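PDB 5FX8: manganese lipoxygenase from Gaeumannomyces graminis, which oxygenates linoleic and alpha-linolenic acids at a catalytic manganese centre, giving 11S- and 13R-hydroperoxy fatty acids, the 11S product then being converted to the 13R one. Local coordinates for residues S75-T80 with Y289-H294; L98-D103 with Y326-V331; N281-S286 with Q345-P350; G316-L321 with D465-V470. One frame throughout, in Å; residues are numbered along the deposited sequence.

Interaction 1 (S75-T80 with Y289-H294); sequences STLGQT and YHVLFH. With MN (manganese (II) ion), chain I.
Val291, which packs on Leu77, lies in sequence between two histidine rings that turn NE2 to the manganese ion. The His290 ring has water 1 in its plane at the edge, the His294 ring has NE2 of His290 in the same relation, and one face of the Phe293 ring is covered near its rim by His290 CA. His290 NE2 binds the metal at 2.4 Å and His294 NE2 at 2.1 Å; His478, Asn482 and the C-terminal Val618 complete the protein ligands. A second-shell bond from ND1 to Gln287 O fixes how the His290 ring is rotated. Loop 75-80 meets the helix through other residues. Val291 touches it with CG1, anti to its own backbone nitrogen (chi1 177°), 3.9 Å from Leu77 O and 4.3 Å from Leu77 CD2. At the next helix residue, Thr80 CG2 and Leu292 CD2 touch at 3.7 Å, while Thr80 OG1 is hydrogen-bonded to Thr295 OG1. The loop is closed on itself by Ser75 OG, which accepts from Thr80 N and donates to Gly78 O, at 2.7 Å from each atom; at the backbone angles of Gly78 a CB would collide with the preceding carbonyl oxygen. The chemistry is thus divided: segment 75-80 reaches this helix segment by van der Waals contact alone, whereas NE2 of both histidines binds the metal and His290 ND1 is tied to Gln287 O.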
# COMPACT_ATOMS: atom_id res chain seq x y z
N SER A 75 0.39 3.01 -23.68
CA SER A 75 0.60 2.32 -22.42
C SER A 75 1.97 2.69 -21.86
O SER A 75 2.98 2.66 -22.57
CB SER A 75 0.47 0.82 -22.65
OG SER A 75 0.71 0.05 -21.49
N THR A 76 2.02 3.06 -20.60
CA THR A 76 3.27 3.23 -19.89
C THR A 76 3.36 2.15 -18.82
O THR A 76 2.41 1.40 -18.58
CB THR A 76 3.36 4.64 -19.29
OG1 THR A 76 2.47 4.73 -18.18
CG2 THR A 76 2.95 5.69 -20.32
N LEU A 77 4.53 2.07 -18.19
CA LEU A 77 4.86 1.06 -17.19
C LEU A 77 4.62 -0.34 -17.73
O LEU A 77 3.95 -1.16 -17.11
CB LEU A 77 4.08 1.28 -15.89
CG LEU A 77 4.77 0.74 -14.62
CD1 LEU A 77 5.99 1.58 -14.25
CD2 LEU A 77 3.84 0.64 -13.42
N GLY A 78 5.18 -0.62 -18.89
CA GLY A 78 4.89 -1.87 -19.57
C GLY A 78 3.86 -1.68 -20.67
O GLY A 78 3.32 -0.59 -20.91
N GLN A 79 3.58 -2.75 -21.35
CA GLN A 79 2.70 -2.67 -22.48
C GLN A 79 1.40 -3.40 -22.15
O GLN A 79 1.23 -4.58 -22.46
CB GLN A 79 3.38 -3.23 -23.71
CG GLN A 79 2.59 -2.97 -24.97
CD GLN A 79 2.34 -1.49 -25.23
OE1 GLN A 79 3.24 -0.65 -25.08
NE2 GLN A 79 1.12 -1.16 -25.62
N THR A 80 0.47 -2.68 -21.54
CA THR A 80 -0.86 -3.24 -21.27
C THR A 80 -1.95 -2.32 -21.80
O THR A 80 -2.51 -2.54 -22.87
CB THR A 80 -1.10 -3.47 -19.77
OG1 THR A 80 -1.26 -2.22 -19.08
CG2 THR A 80 0.01 -4.32 -19.12
N TYR A 289 2.79 -9.09 -11.78
CA TYR A 289 1.44 -9.27 -12.23
C TYR A 289 0.52 -8.21 -11.67
O TYR A 289 -0.45 -7.86 -12.33
CB TYR A 289 0.98 -10.67 -11.85
CG TYR A 289 -0.41 -11.00 -12.32
CD1 TYR A 289 -0.64 -11.42 -13.61
CD2 TYR A 289 -1.48 -10.89 -11.46
CE1 TYR A 289 -1.90 -11.72 -14.04
CE2 TYR A 289 -2.76 -11.20 -11.88
CZ TYR A 289 -2.97 -11.62 -13.17
OH TYR A 289 -4.24 -11.92 -13.60
N HIS A 290 0.77 -7.68 -10.45
CA HIS A 290 -0.21 -6.72 -9.92
C HIS A 290 -0.22 -5.39 -10.66
O HIS A 290 -1.12 -4.58 -10.43
CB HIS A 290 -0.00 -6.46 -8.43
CG HIS A 290 0.79 -5.23 -8.11
ND1 HIS A 290 2.16 -5.20 -8.22
CD2 HIS A 290 0.42 -4.01 -7.64
CE1 HIS A 290 2.60 -4.01 -7.87
NE2 HIS A 290 1.57 -3.27 -7.51
N VAL A 291 0.76 -5.15 -11.52
CA VAL A 291 0.68 -4.02 -12.44
C VAL A 291 -0.68 -4.01 -13.13
O VAL A 291 -1.29 -2.95 -13.31
CB VAL A 291 1.84 -4.09 -13.44
CG1 VAL A 291 1.76 -2.99 -14.46
CG2 VAL A 291 3.10 -3.99 -12.69
N LEU A 292 -1.19 -5.20 -13.45
CA LEU A 292 -2.50 -5.32 -14.07
C LEU A 292 -3.62 -4.93 -13.10
O LEU A 292 -4.63 -4.35 -13.52
CB LEU A 292 -2.67 -6.75 -14.60
CG LEU A 292 -1.78 -7.17 -15.78
CD1 LEU A 292 -2.01 -8.60 -16.14
CD2 LEU A 292 -2.20 -6.39 -16.92
N PHE A 293 -3.47 -5.22 -11.81
CA PHE A 293 -4.41 -4.67 -10.84
C PHE A 293 -4.38 -3.15 -10.85
O PHE A 293 -5.33 -2.52 -10.42
CB PHE A 293 -4.13 -5.12 -9.40
CG PHE A 293 -4.27 -6.60 -9.16
CD1 PHE A 293 -4.53 -7.49 -10.18
CD2 PHE A 293 -4.12 -7.12 -7.89
CE1 PHE A 293 -4.63 -8.84 -9.93
CE2 PHE A 293 -4.24 -8.48 -7.65
CZ PHE A 293 -4.49 -9.32 -8.67
N HIS A 294 -3.29 -2.54 -11.32
CA HIS A 294 -3.33 -1.09 -11.49
C HIS A 294 -3.96 -0.68 -12.82
O HIS A 294 -4.82 0.20 -12.85
CB HIS A 294 -1.93 -0.50 -11.36
CG HIS A 294 -1.46 -0.33 -9.94
ND1 HIS A 294 -1.84 0.72 -9.15
CD2 HIS A 294 -0.63 -1.09 -9.19
CE1 HIS A 294 -1.27 0.61 -7.97
NE2 HIS A 294 -0.53 -0.48 -7.96
MN MN I . 0.61 -1.33 -6.37
O HOH W 1 2.82 -0.79 -7.22

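Interaction 2 (L98-D103 with Y326-V331); sequences LLWRQD and YAIRPV
Trp100 and Ala327 bring the two backbones together, their CA atoms 6.6 Å apart, where long helix 86-124 passes segment 326-331. It is helix-to-helix packing in the largely alpha-helical lipoxygenase fold, and it rests on one tryptophan. With CG anti to the backbone nitrogen (chi1 -162°), the indole extends past Ala327 to Ile328 and Val331. Val331 CG1 sits over one face of the six-membered ring, 3.9 Å from its centroid and 21° off the normal, a CH-pi contact displaced toward the rim. At the base of the side chain, Trp100 CB meets Ala327 CB at 3.7 Å. Ile328 crosses the tryptophan at about a right angle; it also packs on the manganese ligand His294, so Ile328 bridges the indole and the metal shell. In the second subunit Pro339 packs against both Trp100 and Val331, which places the contact beside the subunit interface. The indole nitrogen serves the C-terminal tail: NE1 is hydrogen-bonded to Ser617 O, of the residue before the manganese ligand Val618. Ile328 CD1, oblique to the ring, lies 3.9 Å from Trp100 NE1.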
# COMPACT_ATOMS: atom_id res chain seq x y z
N LEU A 98 0.94 14.91 -7.58
CA LEU A 98 1.11 15.84 -6.47
C LEU A 98 0.56 15.27 -5.16
O LEU A 98 1.24 15.30 -4.11
CB LEU A 98 0.40 17.14 -6.82
CG LEU A 98 1.08 18.39 -6.36
CD1 LEU A 98 2.51 18.45 -6.92
CD2 LEU A 98 0.24 19.53 -6.84
N LEU A 99 -0.67 14.77 -5.19
CA LEU A 99 -1.25 14.16 -4.00
C LEU A 99 -0.39 13.01 -3.48
O LEU A 99 -0.12 12.91 -2.28
CB LEU A 99 -2.67 13.68 -4.31
CG LEU A 99 -3.69 14.77 -4.59
CD1 LEU A 99 -4.98 14.21 -5.20
CD2 LEU A 99 -3.96 15.51 -3.31
N TRP A 100 0.06 12.14 -4.38
CA TRP A 100 0.93 11.04 -4.00
C TRP A 100 2.22 11.54 -3.36
O TRP A 100 2.66 10.98 -2.34
CB TRP A 100 1.21 10.19 -5.23
CG TRP A 100 1.70 8.87 -4.90
CD1 TRP A 100 0.98 7.75 -4.79
CD2 TRP A 100 3.06 8.51 -4.63
NE1 TRP A 100 1.79 6.70 -4.47
CE2 TRP A 100 3.07 7.13 -4.37
CE3 TRP A 100 4.27 9.22 -4.60
CZ2 TRP A 100 4.23 6.44 -4.07
CZ3 TRP A 100 5.42 8.53 -4.29
CH2 TRP A 100 5.40 7.15 -4.02
N ARG A 101 2.86 12.55 -3.94
CA ARG A 101 4.05 13.16 -3.35
C ARG A 101 3.80 13.57 -1.90
O ARG A 101 4.62 13.32 -1.02
CB ARG A 101 4.50 14.40 -4.13
CG ARG A 101 5.33 14.21 -5.38
CD ARG A 101 5.97 15.55 -5.82
NE ARG A 101 6.98 15.25 -6.82
CZ ARG A 101 6.82 15.48 -8.10
NH1 ARG A 101 5.71 16.10 -8.51
NH2 ARG A 101 7.76 15.14 -8.96
N GLN A 102 2.70 14.28 -1.66
CA GLN A 102 2.50 14.73 -0.29
C GLN A 102 2.13 13.59 0.64
O GLN A 102 2.46 13.65 1.83
CB GLN A 102 1.46 15.83 -0.24
CG GLN A 102 0.07 15.40 -0.50
CD GLN A 102 -0.88 16.55 -0.41
OE1 GLN A 102 -0.46 17.71 -0.40
NE2 GLN A 102 -2.17 16.25 -0.34
N ASP A 103 1.52 12.53 0.12
CA ASP A 103 1.14 11.39 0.93
C ASP A 103 2.26 10.39 1.18
O ASP A 103 2.11 9.57 2.08
CB ASP A 103 -0.05 10.68 0.30
CG ASP A 103 -1.36 11.34 0.64
OD1 ASP A 103 -1.29 12.41 1.26
OD2 ASP A 103 -2.44 10.84 0.29
N TYR A 326 -3.69 7.62 -10.90
CA TYR A 326 -2.92 7.97 -12.08
C TYR A 326 -1.49 8.37 -11.76
O TYR A 326 -0.74 8.75 -12.67
CB TYR A 326 -3.62 9.05 -12.84
CG TYR A 326 -4.86 8.55 -13.49
CD1 TYR A 326 -4.79 7.57 -14.45
CD2 TYR A 326 -6.10 9.07 -13.16
CE1 TYR A 326 -5.90 7.13 -15.07
CE2 TYR A 326 -7.21 8.62 -13.77
CZ TYR A 326 -7.11 7.65 -14.73
OH TYR A 326 -8.22 7.19 -15.38
N ALA A 327 -1.12 8.30 -10.50
CA ALA A 327 0.24 8.51 -10.09
C ALA A 327 1.11 7.27 -10.22
O ALA A 327 2.32 7.41 -10.39
CB ALA A 327 0.26 9.01 -8.64
N ILE A 328 0.54 6.07 -10.21
CA ILE A 328 1.36 4.88 -10.02
C ILE A 328 2.24 4.62 -11.24
O ILE A 328 3.41 4.26 -11.09
CB ILE A 328 0.49 3.66 -9.66
CG1 ILE A 328 -0.36 3.95 -8.42
CG2 ILE A 328 1.35 2.45 -9.36
CD1 ILE A 328 0.42 4.34 -7.22
N ARG A 329 1.72 4.79 -12.45
CA ARG A 329 2.58 4.59 -13.61
C ARG A 329 3.69 5.65 -13.73
O ARG A 329 4.86 5.28 -13.92
CB ARG A 329 1.72 4.48 -14.87
CG ARG A 329 0.91 3.20 -14.89
CD ARG A 329 0.56 2.72 -16.30
NE ARG A 329 -0.88 2.68 -16.56
CZ ARG A 329 -1.44 2.29 -17.69
NH1 ARG A 329 -0.69 1.88 -18.70
NH2 ARG A 329 -2.75 2.30 -17.82
N PRO A 330 3.42 6.96 -13.61
CA PRO A 330 4.52 7.93 -13.67
C PRO A 330 5.56 7.78 -12.58
O PRO A 330 6.77 7.90 -12.84
CB PRO A 330 3.79 9.26 -13.54
CG PRO A 330 2.47 9.00 -13.94
CD PRO A 330 2.12 7.64 -13.57
N VAL A 331 5.11 7.57 -11.34
CA VAL A 331 6.03 7.47 -10.22
C VAL A 331 6.85 6.20 -10.34
O VAL A 331 8.08 6.21 -10.18
CB VAL A 331 5.26 7.54 -8.89
CG1 VAL A 331 6.15 7.18 -7.71
CG2 VAL A 331 4.68 8.92 -8.69

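Interaction 3 (N281-S286 with Q345-P350); sequences NDLFYS and QNFGLP
Leu349 lays its CD1 methyl over one face of the Phe284 ring, 3.9 Å from the centroid and 26° off the ring normal, a CH-pi contact offset toward the rim. The nearest ring carbon is Phe284 CE2, 3.5 Å from Leu349 CD1, and Leu349 CB comes near the same ring carbon, 3.9 Å from Phe284 CE2. Phe284 reaches this position with CG anti to its backbone nitrogen (chi1 174°), which carries the ring out to meet Leu349, although the bond to CB does not itself point at the loop. The second contact lies beside the first: Leu283 CG approaches Phe347 CE2 at 4.2 Å, the two side chains at about a right angle. Together the four buried residues make an apolar join in which consecutive helix residues, Leu283 and Phe284, each take one aromatic or aliphatic partner from the loop.

Trp343 belongs to the next shell; its ring stacks on Phe347 and its NE1 is bonded to Leu349 O, so a single residue holds both loop partners. Gly348, between them, is tied through its backbone to Gln226 and Ala498.

Phe347 is where the chain leaves helix 342-346, and Pro350 is the N-cap residue of helix 351-363; segment 345-350 is thus the link between two helices, set against helix 268-305. Leu535 of helix 526-539 packs on Phe347, and a hydrogen bond from Asn281 to Cys234 reaches the residue just ahead of strand 235-241.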
# COMPACT_ATOMS: atom_id res chain seq x y z
N ASN A 281 10.89 -16.55 -7.09
CA ASN A 281 10.11 -16.47 -8.31
C ASN A 281 8.69 -15.99 -8.05
O ASN A 281 8.13 -15.22 -8.84
CB ASN A 281 10.12 -17.83 -9.01
CG ASN A 281 11.49 -18.24 -9.45
OD1 ASN A 281 11.89 -19.38 -9.28
ND2 ASN A 281 12.22 -17.30 -10.03
N ASP A 282 8.09 -16.43 -6.94
CA ASP A 282 6.74 -16.02 -6.59
C ASP A 282 6.68 -14.54 -6.24
O ASP A 282 5.70 -13.86 -6.58
CB ASP A 282 6.24 -16.88 -5.43
CG ASP A 282 4.75 -16.83 -5.29
OD1 ASP A 282 4.06 -17.34 -6.20
OD2 ASP A 282 4.27 -16.26 -4.28
N LEU A 283 7.71 -14.01 -5.59
CA LEU A 283 7.75 -12.57 -5.32
C LEU A 283 7.83 -11.77 -6.61
O LEU A 283 7.11 -10.77 -6.79
CB LEU A 283 8.92 -12.24 -4.39
CG LEU A 283 8.92 -10.82 -3.81
CD1 LEU A 283 7.58 -10.36 -3.20
CD2 LEU A 283 10.03 -10.70 -2.79
N PHE A 284 8.71 -12.18 -7.52
CA PHE A 284 8.74 -11.52 -8.81
C PHE A 284 7.36 -11.53 -9.45
O PHE A 284 6.90 -10.52 -9.99
CB PHE A 284 9.76 -12.20 -9.70
CG PHE A 284 9.78 -11.71 -11.10
CD1 PHE A 284 8.98 -12.29 -12.08
CD2 PHE A 284 10.64 -10.70 -11.47
CE1 PHE A 284 9.02 -11.85 -13.36
CE2 PHE A 284 10.69 -10.26 -12.74
CZ PHE A 284 9.89 -10.82 -13.69
N TYR A 285 6.69 -12.69 -9.41
CA TYR A 285 5.39 -12.82 -10.05
C TYR A 285 4.38 -11.86 -9.46
O TYR A 285 3.67 -11.16 -10.18
CB TYR A 285 4.87 -14.25 -9.94
CG TYR A 285 3.46 -14.42 -10.47
CD1 TYR A 285 2.36 -14.22 -9.65
CD2 TYR A 285 3.23 -14.77 -11.79
CE1 TYR A 285 1.09 -14.35 -10.13
CE2 TYR A 285 1.96 -14.91 -12.27
CZ TYR A 285 0.90 -14.70 -11.43
OH TYR A 285 -0.38 -14.84 -11.90
N SER A 286 4.26 -11.85 -8.13
CA SER A 286 3.19 -11.09 -7.51
C SER A 286 3.41 -9.61 -7.74
O SER A 286 2.48 -8.86 -8.08
CB SER A 286 3.12 -11.42 -6.03
OG SER A 286 4.11 -10.73 -5.30
N GLN A 345 18.00 -2.02 -7.67
CA GLN A 345 18.77 -2.07 -6.43
C GLN A 345 18.49 -3.33 -5.63
O GLN A 345 19.38 -3.82 -4.94
CB GLN A 345 18.46 -0.85 -5.57
CG GLN A 345 18.88 0.48 -6.10
CD GLN A 345 18.27 1.64 -5.29
OE1 GLN A 345 17.92 1.47 -4.11
NE2 GLN A 345 18.10 2.80 -5.93
N ASN A 346 17.25 -3.84 -5.65
CA ASN A 346 16.90 -4.88 -4.69
C ASN A 346 16.55 -6.23 -5.28
O ASN A 346 16.73 -7.24 -4.61
CB ASN A 346 15.73 -4.42 -3.82
CG ASN A 346 16.08 -3.25 -2.99
OD1 ASN A 346 16.64 -3.39 -1.92
ND2 ASN A 346 15.75 -2.06 -3.47
N PHE A 347 16.02 -6.30 -6.48
CA PHE A 347 15.56 -7.57 -6.99
C PHE A 347 16.60 -8.20 -7.90
O PHE A 347 17.52 -7.55 -8.41
CB PHE A 347 14.25 -7.40 -7.73
CG PHE A 347 13.07 -7.12 -6.84
CD1 PHE A 347 12.91 -5.88 -6.24
CD2 PHE A 347 12.11 -8.08 -6.62
CE1 PHE A 347 11.83 -5.63 -5.45
CE2 PHE A 347 11.02 -7.83 -5.84
CZ PHE A 347 10.87 -6.62 -5.25
N GLY A 348 16.43 -9.52 -8.10
CA GLY A 348 17.27 -10.37 -8.88
C GLY A 348 17.24 -10.10 -10.37
O GLY A 348 18.28 -9.92 -10.98
N LEU A 349 16.06 -10.06 -10.95
CA LEU A 349 15.88 -9.76 -12.36
C LEU A 349 15.87 -8.26 -12.61
O LEU A 349 15.34 -7.49 -11.80
CB LEU A 349 14.58 -10.37 -12.86
CG LEU A 349 14.47 -11.88 -12.76
CD1 LEU A 349 13.35 -12.35 -13.62
CD2 LEU A 349 15.74 -12.56 -13.19
N PRO A 350 16.42 -7.81 -13.73
CA PRO A 350 16.49 -6.37 -14.01
C PRO A 350 15.11 -5.79 -14.27
O PRO A 350 14.16 -6.50 -14.59
CB PRO A 350 17.35 -6.29 -15.28
CG PRO A 350 17.07 -7.55 -15.98
CD PRO A 350 16.90 -8.60 -14.88

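Interaction 4 (G316-L321 with D465-V470); sequences GVLNRL and DVLTHV
Leu318 and Leu321 of one helix meet Leu467 and Val470 of another in a packing of nearly parallel helices within the alpha-helical lipoxygenase fold. The short axes run at 18° to each other and approach to 11.1 Å at the closest point, so the interface is made by the ends of branched side chains and not by the backbones. On each helix the two residues are three apart, which puts them on the same side, one turn after the other. In register, CA of Leu318 lies 7.9 Å from CA of Leu467, and CA of Leu321 lies 7.6 Å from CA of Val470.

Val470 CG1, anti to the backbone nitrogen (chi1 176°), lies over the hollow between the ends of Leu318 and Leu321 and touches both. In return, the CD2 branch of Leu318 fits between Leu467 and Val470, 4.3 Å from Leu467 CD2. Leu321 has CG beside its own backbone nitrogen, which directs CD1 at the valine, and the two side chains cross obliquely.

Further apolar groups line the sides of the joint. Trp439 of helix 434-444 packs on Leu318 and Val466, and on helix 396-420 Phe415 and Met412 lie against Val317 and Leu467. Leu321 also rests on Ala471 and Thr474, further along the helix that carries the manganese ligand His478. Around Val470 CG1 the two contacts are unequal: Leu318 CD2 stands 4.3 Å away, and Leu321 CD1 approaches to 3.8 Å.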
# COMPACT_ATOMS: atom_id res chain seq x y z
N GLY A 316 -18.89 9.66 -9.67
CA GLY A 316 -18.37 10.06 -8.38
C GLY A 316 -17.83 8.91 -7.56
O GLY A 316 -16.78 9.03 -6.92
N VAL A 317 -18.50 7.76 -7.59
CA VAL A 317 -17.96 6.61 -6.87
C VAL A 317 -16.68 6.08 -7.56
O VAL A 317 -15.71 5.69 -6.89
CB VAL A 317 -19.06 5.56 -6.70
CG1 VAL A 317 -18.55 4.24 -6.21
CG2 VAL A 317 -20.05 6.09 -5.74
N LEU A 318 -16.65 6.07 -8.89
CA LEU A 318 -15.43 5.62 -9.56
C LEU A 318 -14.27 6.56 -9.27
O LEU A 318 -13.16 6.10 -8.98
CB LEU A 318 -15.66 5.49 -11.06
CG LEU A 318 -16.46 4.28 -11.52
CD1 LEU A 318 -16.56 4.36 -12.99
CD2 LEU A 318 -15.81 3.01 -11.15
N ASN A 319 -14.50 7.87 -9.32
CA ASN A 319 -13.46 8.81 -8.93
C ASN A 319 -12.97 8.53 -7.53
O ASN A 319 -11.77 8.57 -7.27
CB ASN A 319 -13.94 10.24 -9.01
CG ASN A 319 -13.88 10.74 -10.36
OD1 ASN A 319 -13.21 10.12 -11.17
ND2 ASN A 319 -14.60 11.79 -10.68
N ARG A 320 -13.89 8.29 -6.61
CA ARG A 320 -13.46 7.99 -5.25
C ARG A 320 -12.57 6.76 -5.21
O ARG A 320 -11.54 6.77 -4.54
CB ARG A 320 -14.67 7.82 -4.35
CG ARG A 320 -14.29 7.31 -3.00
CD ARG A 320 -13.83 8.45 -2.19
NE ARG A 320 -13.65 8.12 -0.79
CZ ARG A 320 -13.13 8.94 0.10
NH1 ARG A 320 -12.76 10.16 -0.25
NH2 ARG A 320 -13.02 8.57 1.35
N LEU A 321 -12.95 5.69 -5.90
CA LEU A 321 -12.15 4.47 -5.81
C LEU A 321 -10.81 4.59 -6.54
O LEU A 321 -9.88 3.88 -6.21
CB LEU A 321 -12.93 3.28 -6.38
CG LEU A 321 -14.21 2.81 -5.72
CD1 LEU A 321 -14.87 1.94 -6.71
CD2 LEU A 321 -13.88 2.03 -4.52
N ASP A 465 -21.93 -5.88 -10.64
CA ASP A 465 -20.70 -6.66 -10.78
C ASP A 465 -19.51 -5.78 -11.09
O ASP A 465 -18.45 -5.92 -10.49
CB ASP A 465 -20.84 -7.69 -11.88
CG ASP A 465 -21.72 -8.84 -11.50
OD1 ASP A 465 -22.05 -8.98 -10.30
OD2 ASP A 465 -22.07 -9.59 -12.43
N VAL A 466 -19.67 -4.87 -12.04
CA VAL A 466 -18.60 -3.96 -12.41
C VAL A 466 -18.13 -3.14 -11.21
O VAL A 466 -16.94 -3.11 -10.88
CB VAL A 466 -19.06 -3.07 -13.58
CG1 VAL A 466 -18.12 -1.90 -13.79
CG2 VAL A 466 -19.14 -3.89 -14.81
N LEU A 467 -19.07 -2.48 -10.53
CA LEU A 467 -18.71 -1.62 -9.41
C LEU A 467 -18.14 -2.42 -8.23
O LEU A 467 -17.20 -1.96 -7.56
CB LEU A 467 -19.92 -0.81 -8.98
CG LEU A 467 -20.58 0.02 -10.08
CD1 LEU A 467 -21.72 0.87 -9.55
CD2 LEU A 467 -19.55 0.91 -10.77
N THR A 468 -18.66 -3.62 -7.99
CA THR A 468 -18.10 -4.48 -6.97
C THR A 468 -16.67 -4.89 -7.30
O THR A 468 -15.79 -4.86 -6.44
CB THR A 468 -18.97 -5.70 -6.79
OG1 THR A 468 -20.30 -5.27 -6.62
CG2 THR A 468 -18.58 -6.45 -5.57
N HIS A 469 -16.43 -5.26 -8.55
CA HIS A 469 -15.10 -5.70 -8.92
C HIS A 469 -14.10 -4.55 -8.86
O HIS A 469 -12.94 -4.76 -8.48
CB HIS A 469 -15.16 -6.33 -10.29
CG HIS A 469 -13.90 -7.01 -10.67
ND1 HIS A 469 -13.37 -8.04 -9.94
CD2 HIS A 469 -13.05 -6.80 -11.69
CE1 HIS A 469 -12.24 -8.44 -10.50
NE2 HIS A 469 -12.03 -7.70 -11.57
N VAL A 470 -14.52 -3.33 -9.20
CA VAL A 470 -13.57 -2.24 -9.09
C VAL A 470 -13.25 -1.97 -7.63
O VAL A 470 -12.07 -1.90 -7.24
CB VAL A 470 -14.05 -0.97 -9.79
CG1 VAL A 470 -13.05 0.10 -9.52
CG2 VAL A 470 -14.15 -1.18 -11.27

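In the fold
From the N terminus, the loop between strands 71-73 and 83-85 opens interaction 1 and helix 86-124 opens interaction 2; both wait some 200 residues for their partners. Helix 268-305 then opens interaction 3 at 281-286 and closes interaction 1 at 289-294. Helix 313-321 opens interaction 4, segment 326-331 closes interaction 2, 345-350 closes interaction 3, and helix 460-481 closes interaction 4. None nests in another: interactions 1 and 4 are in series and every other pair crosses. Interactions 1 and 2 touch through Arg329 and Ile328; interactions 3 and 4 lie on opposite sides of the chain's centre, their centres about 31 Å apart.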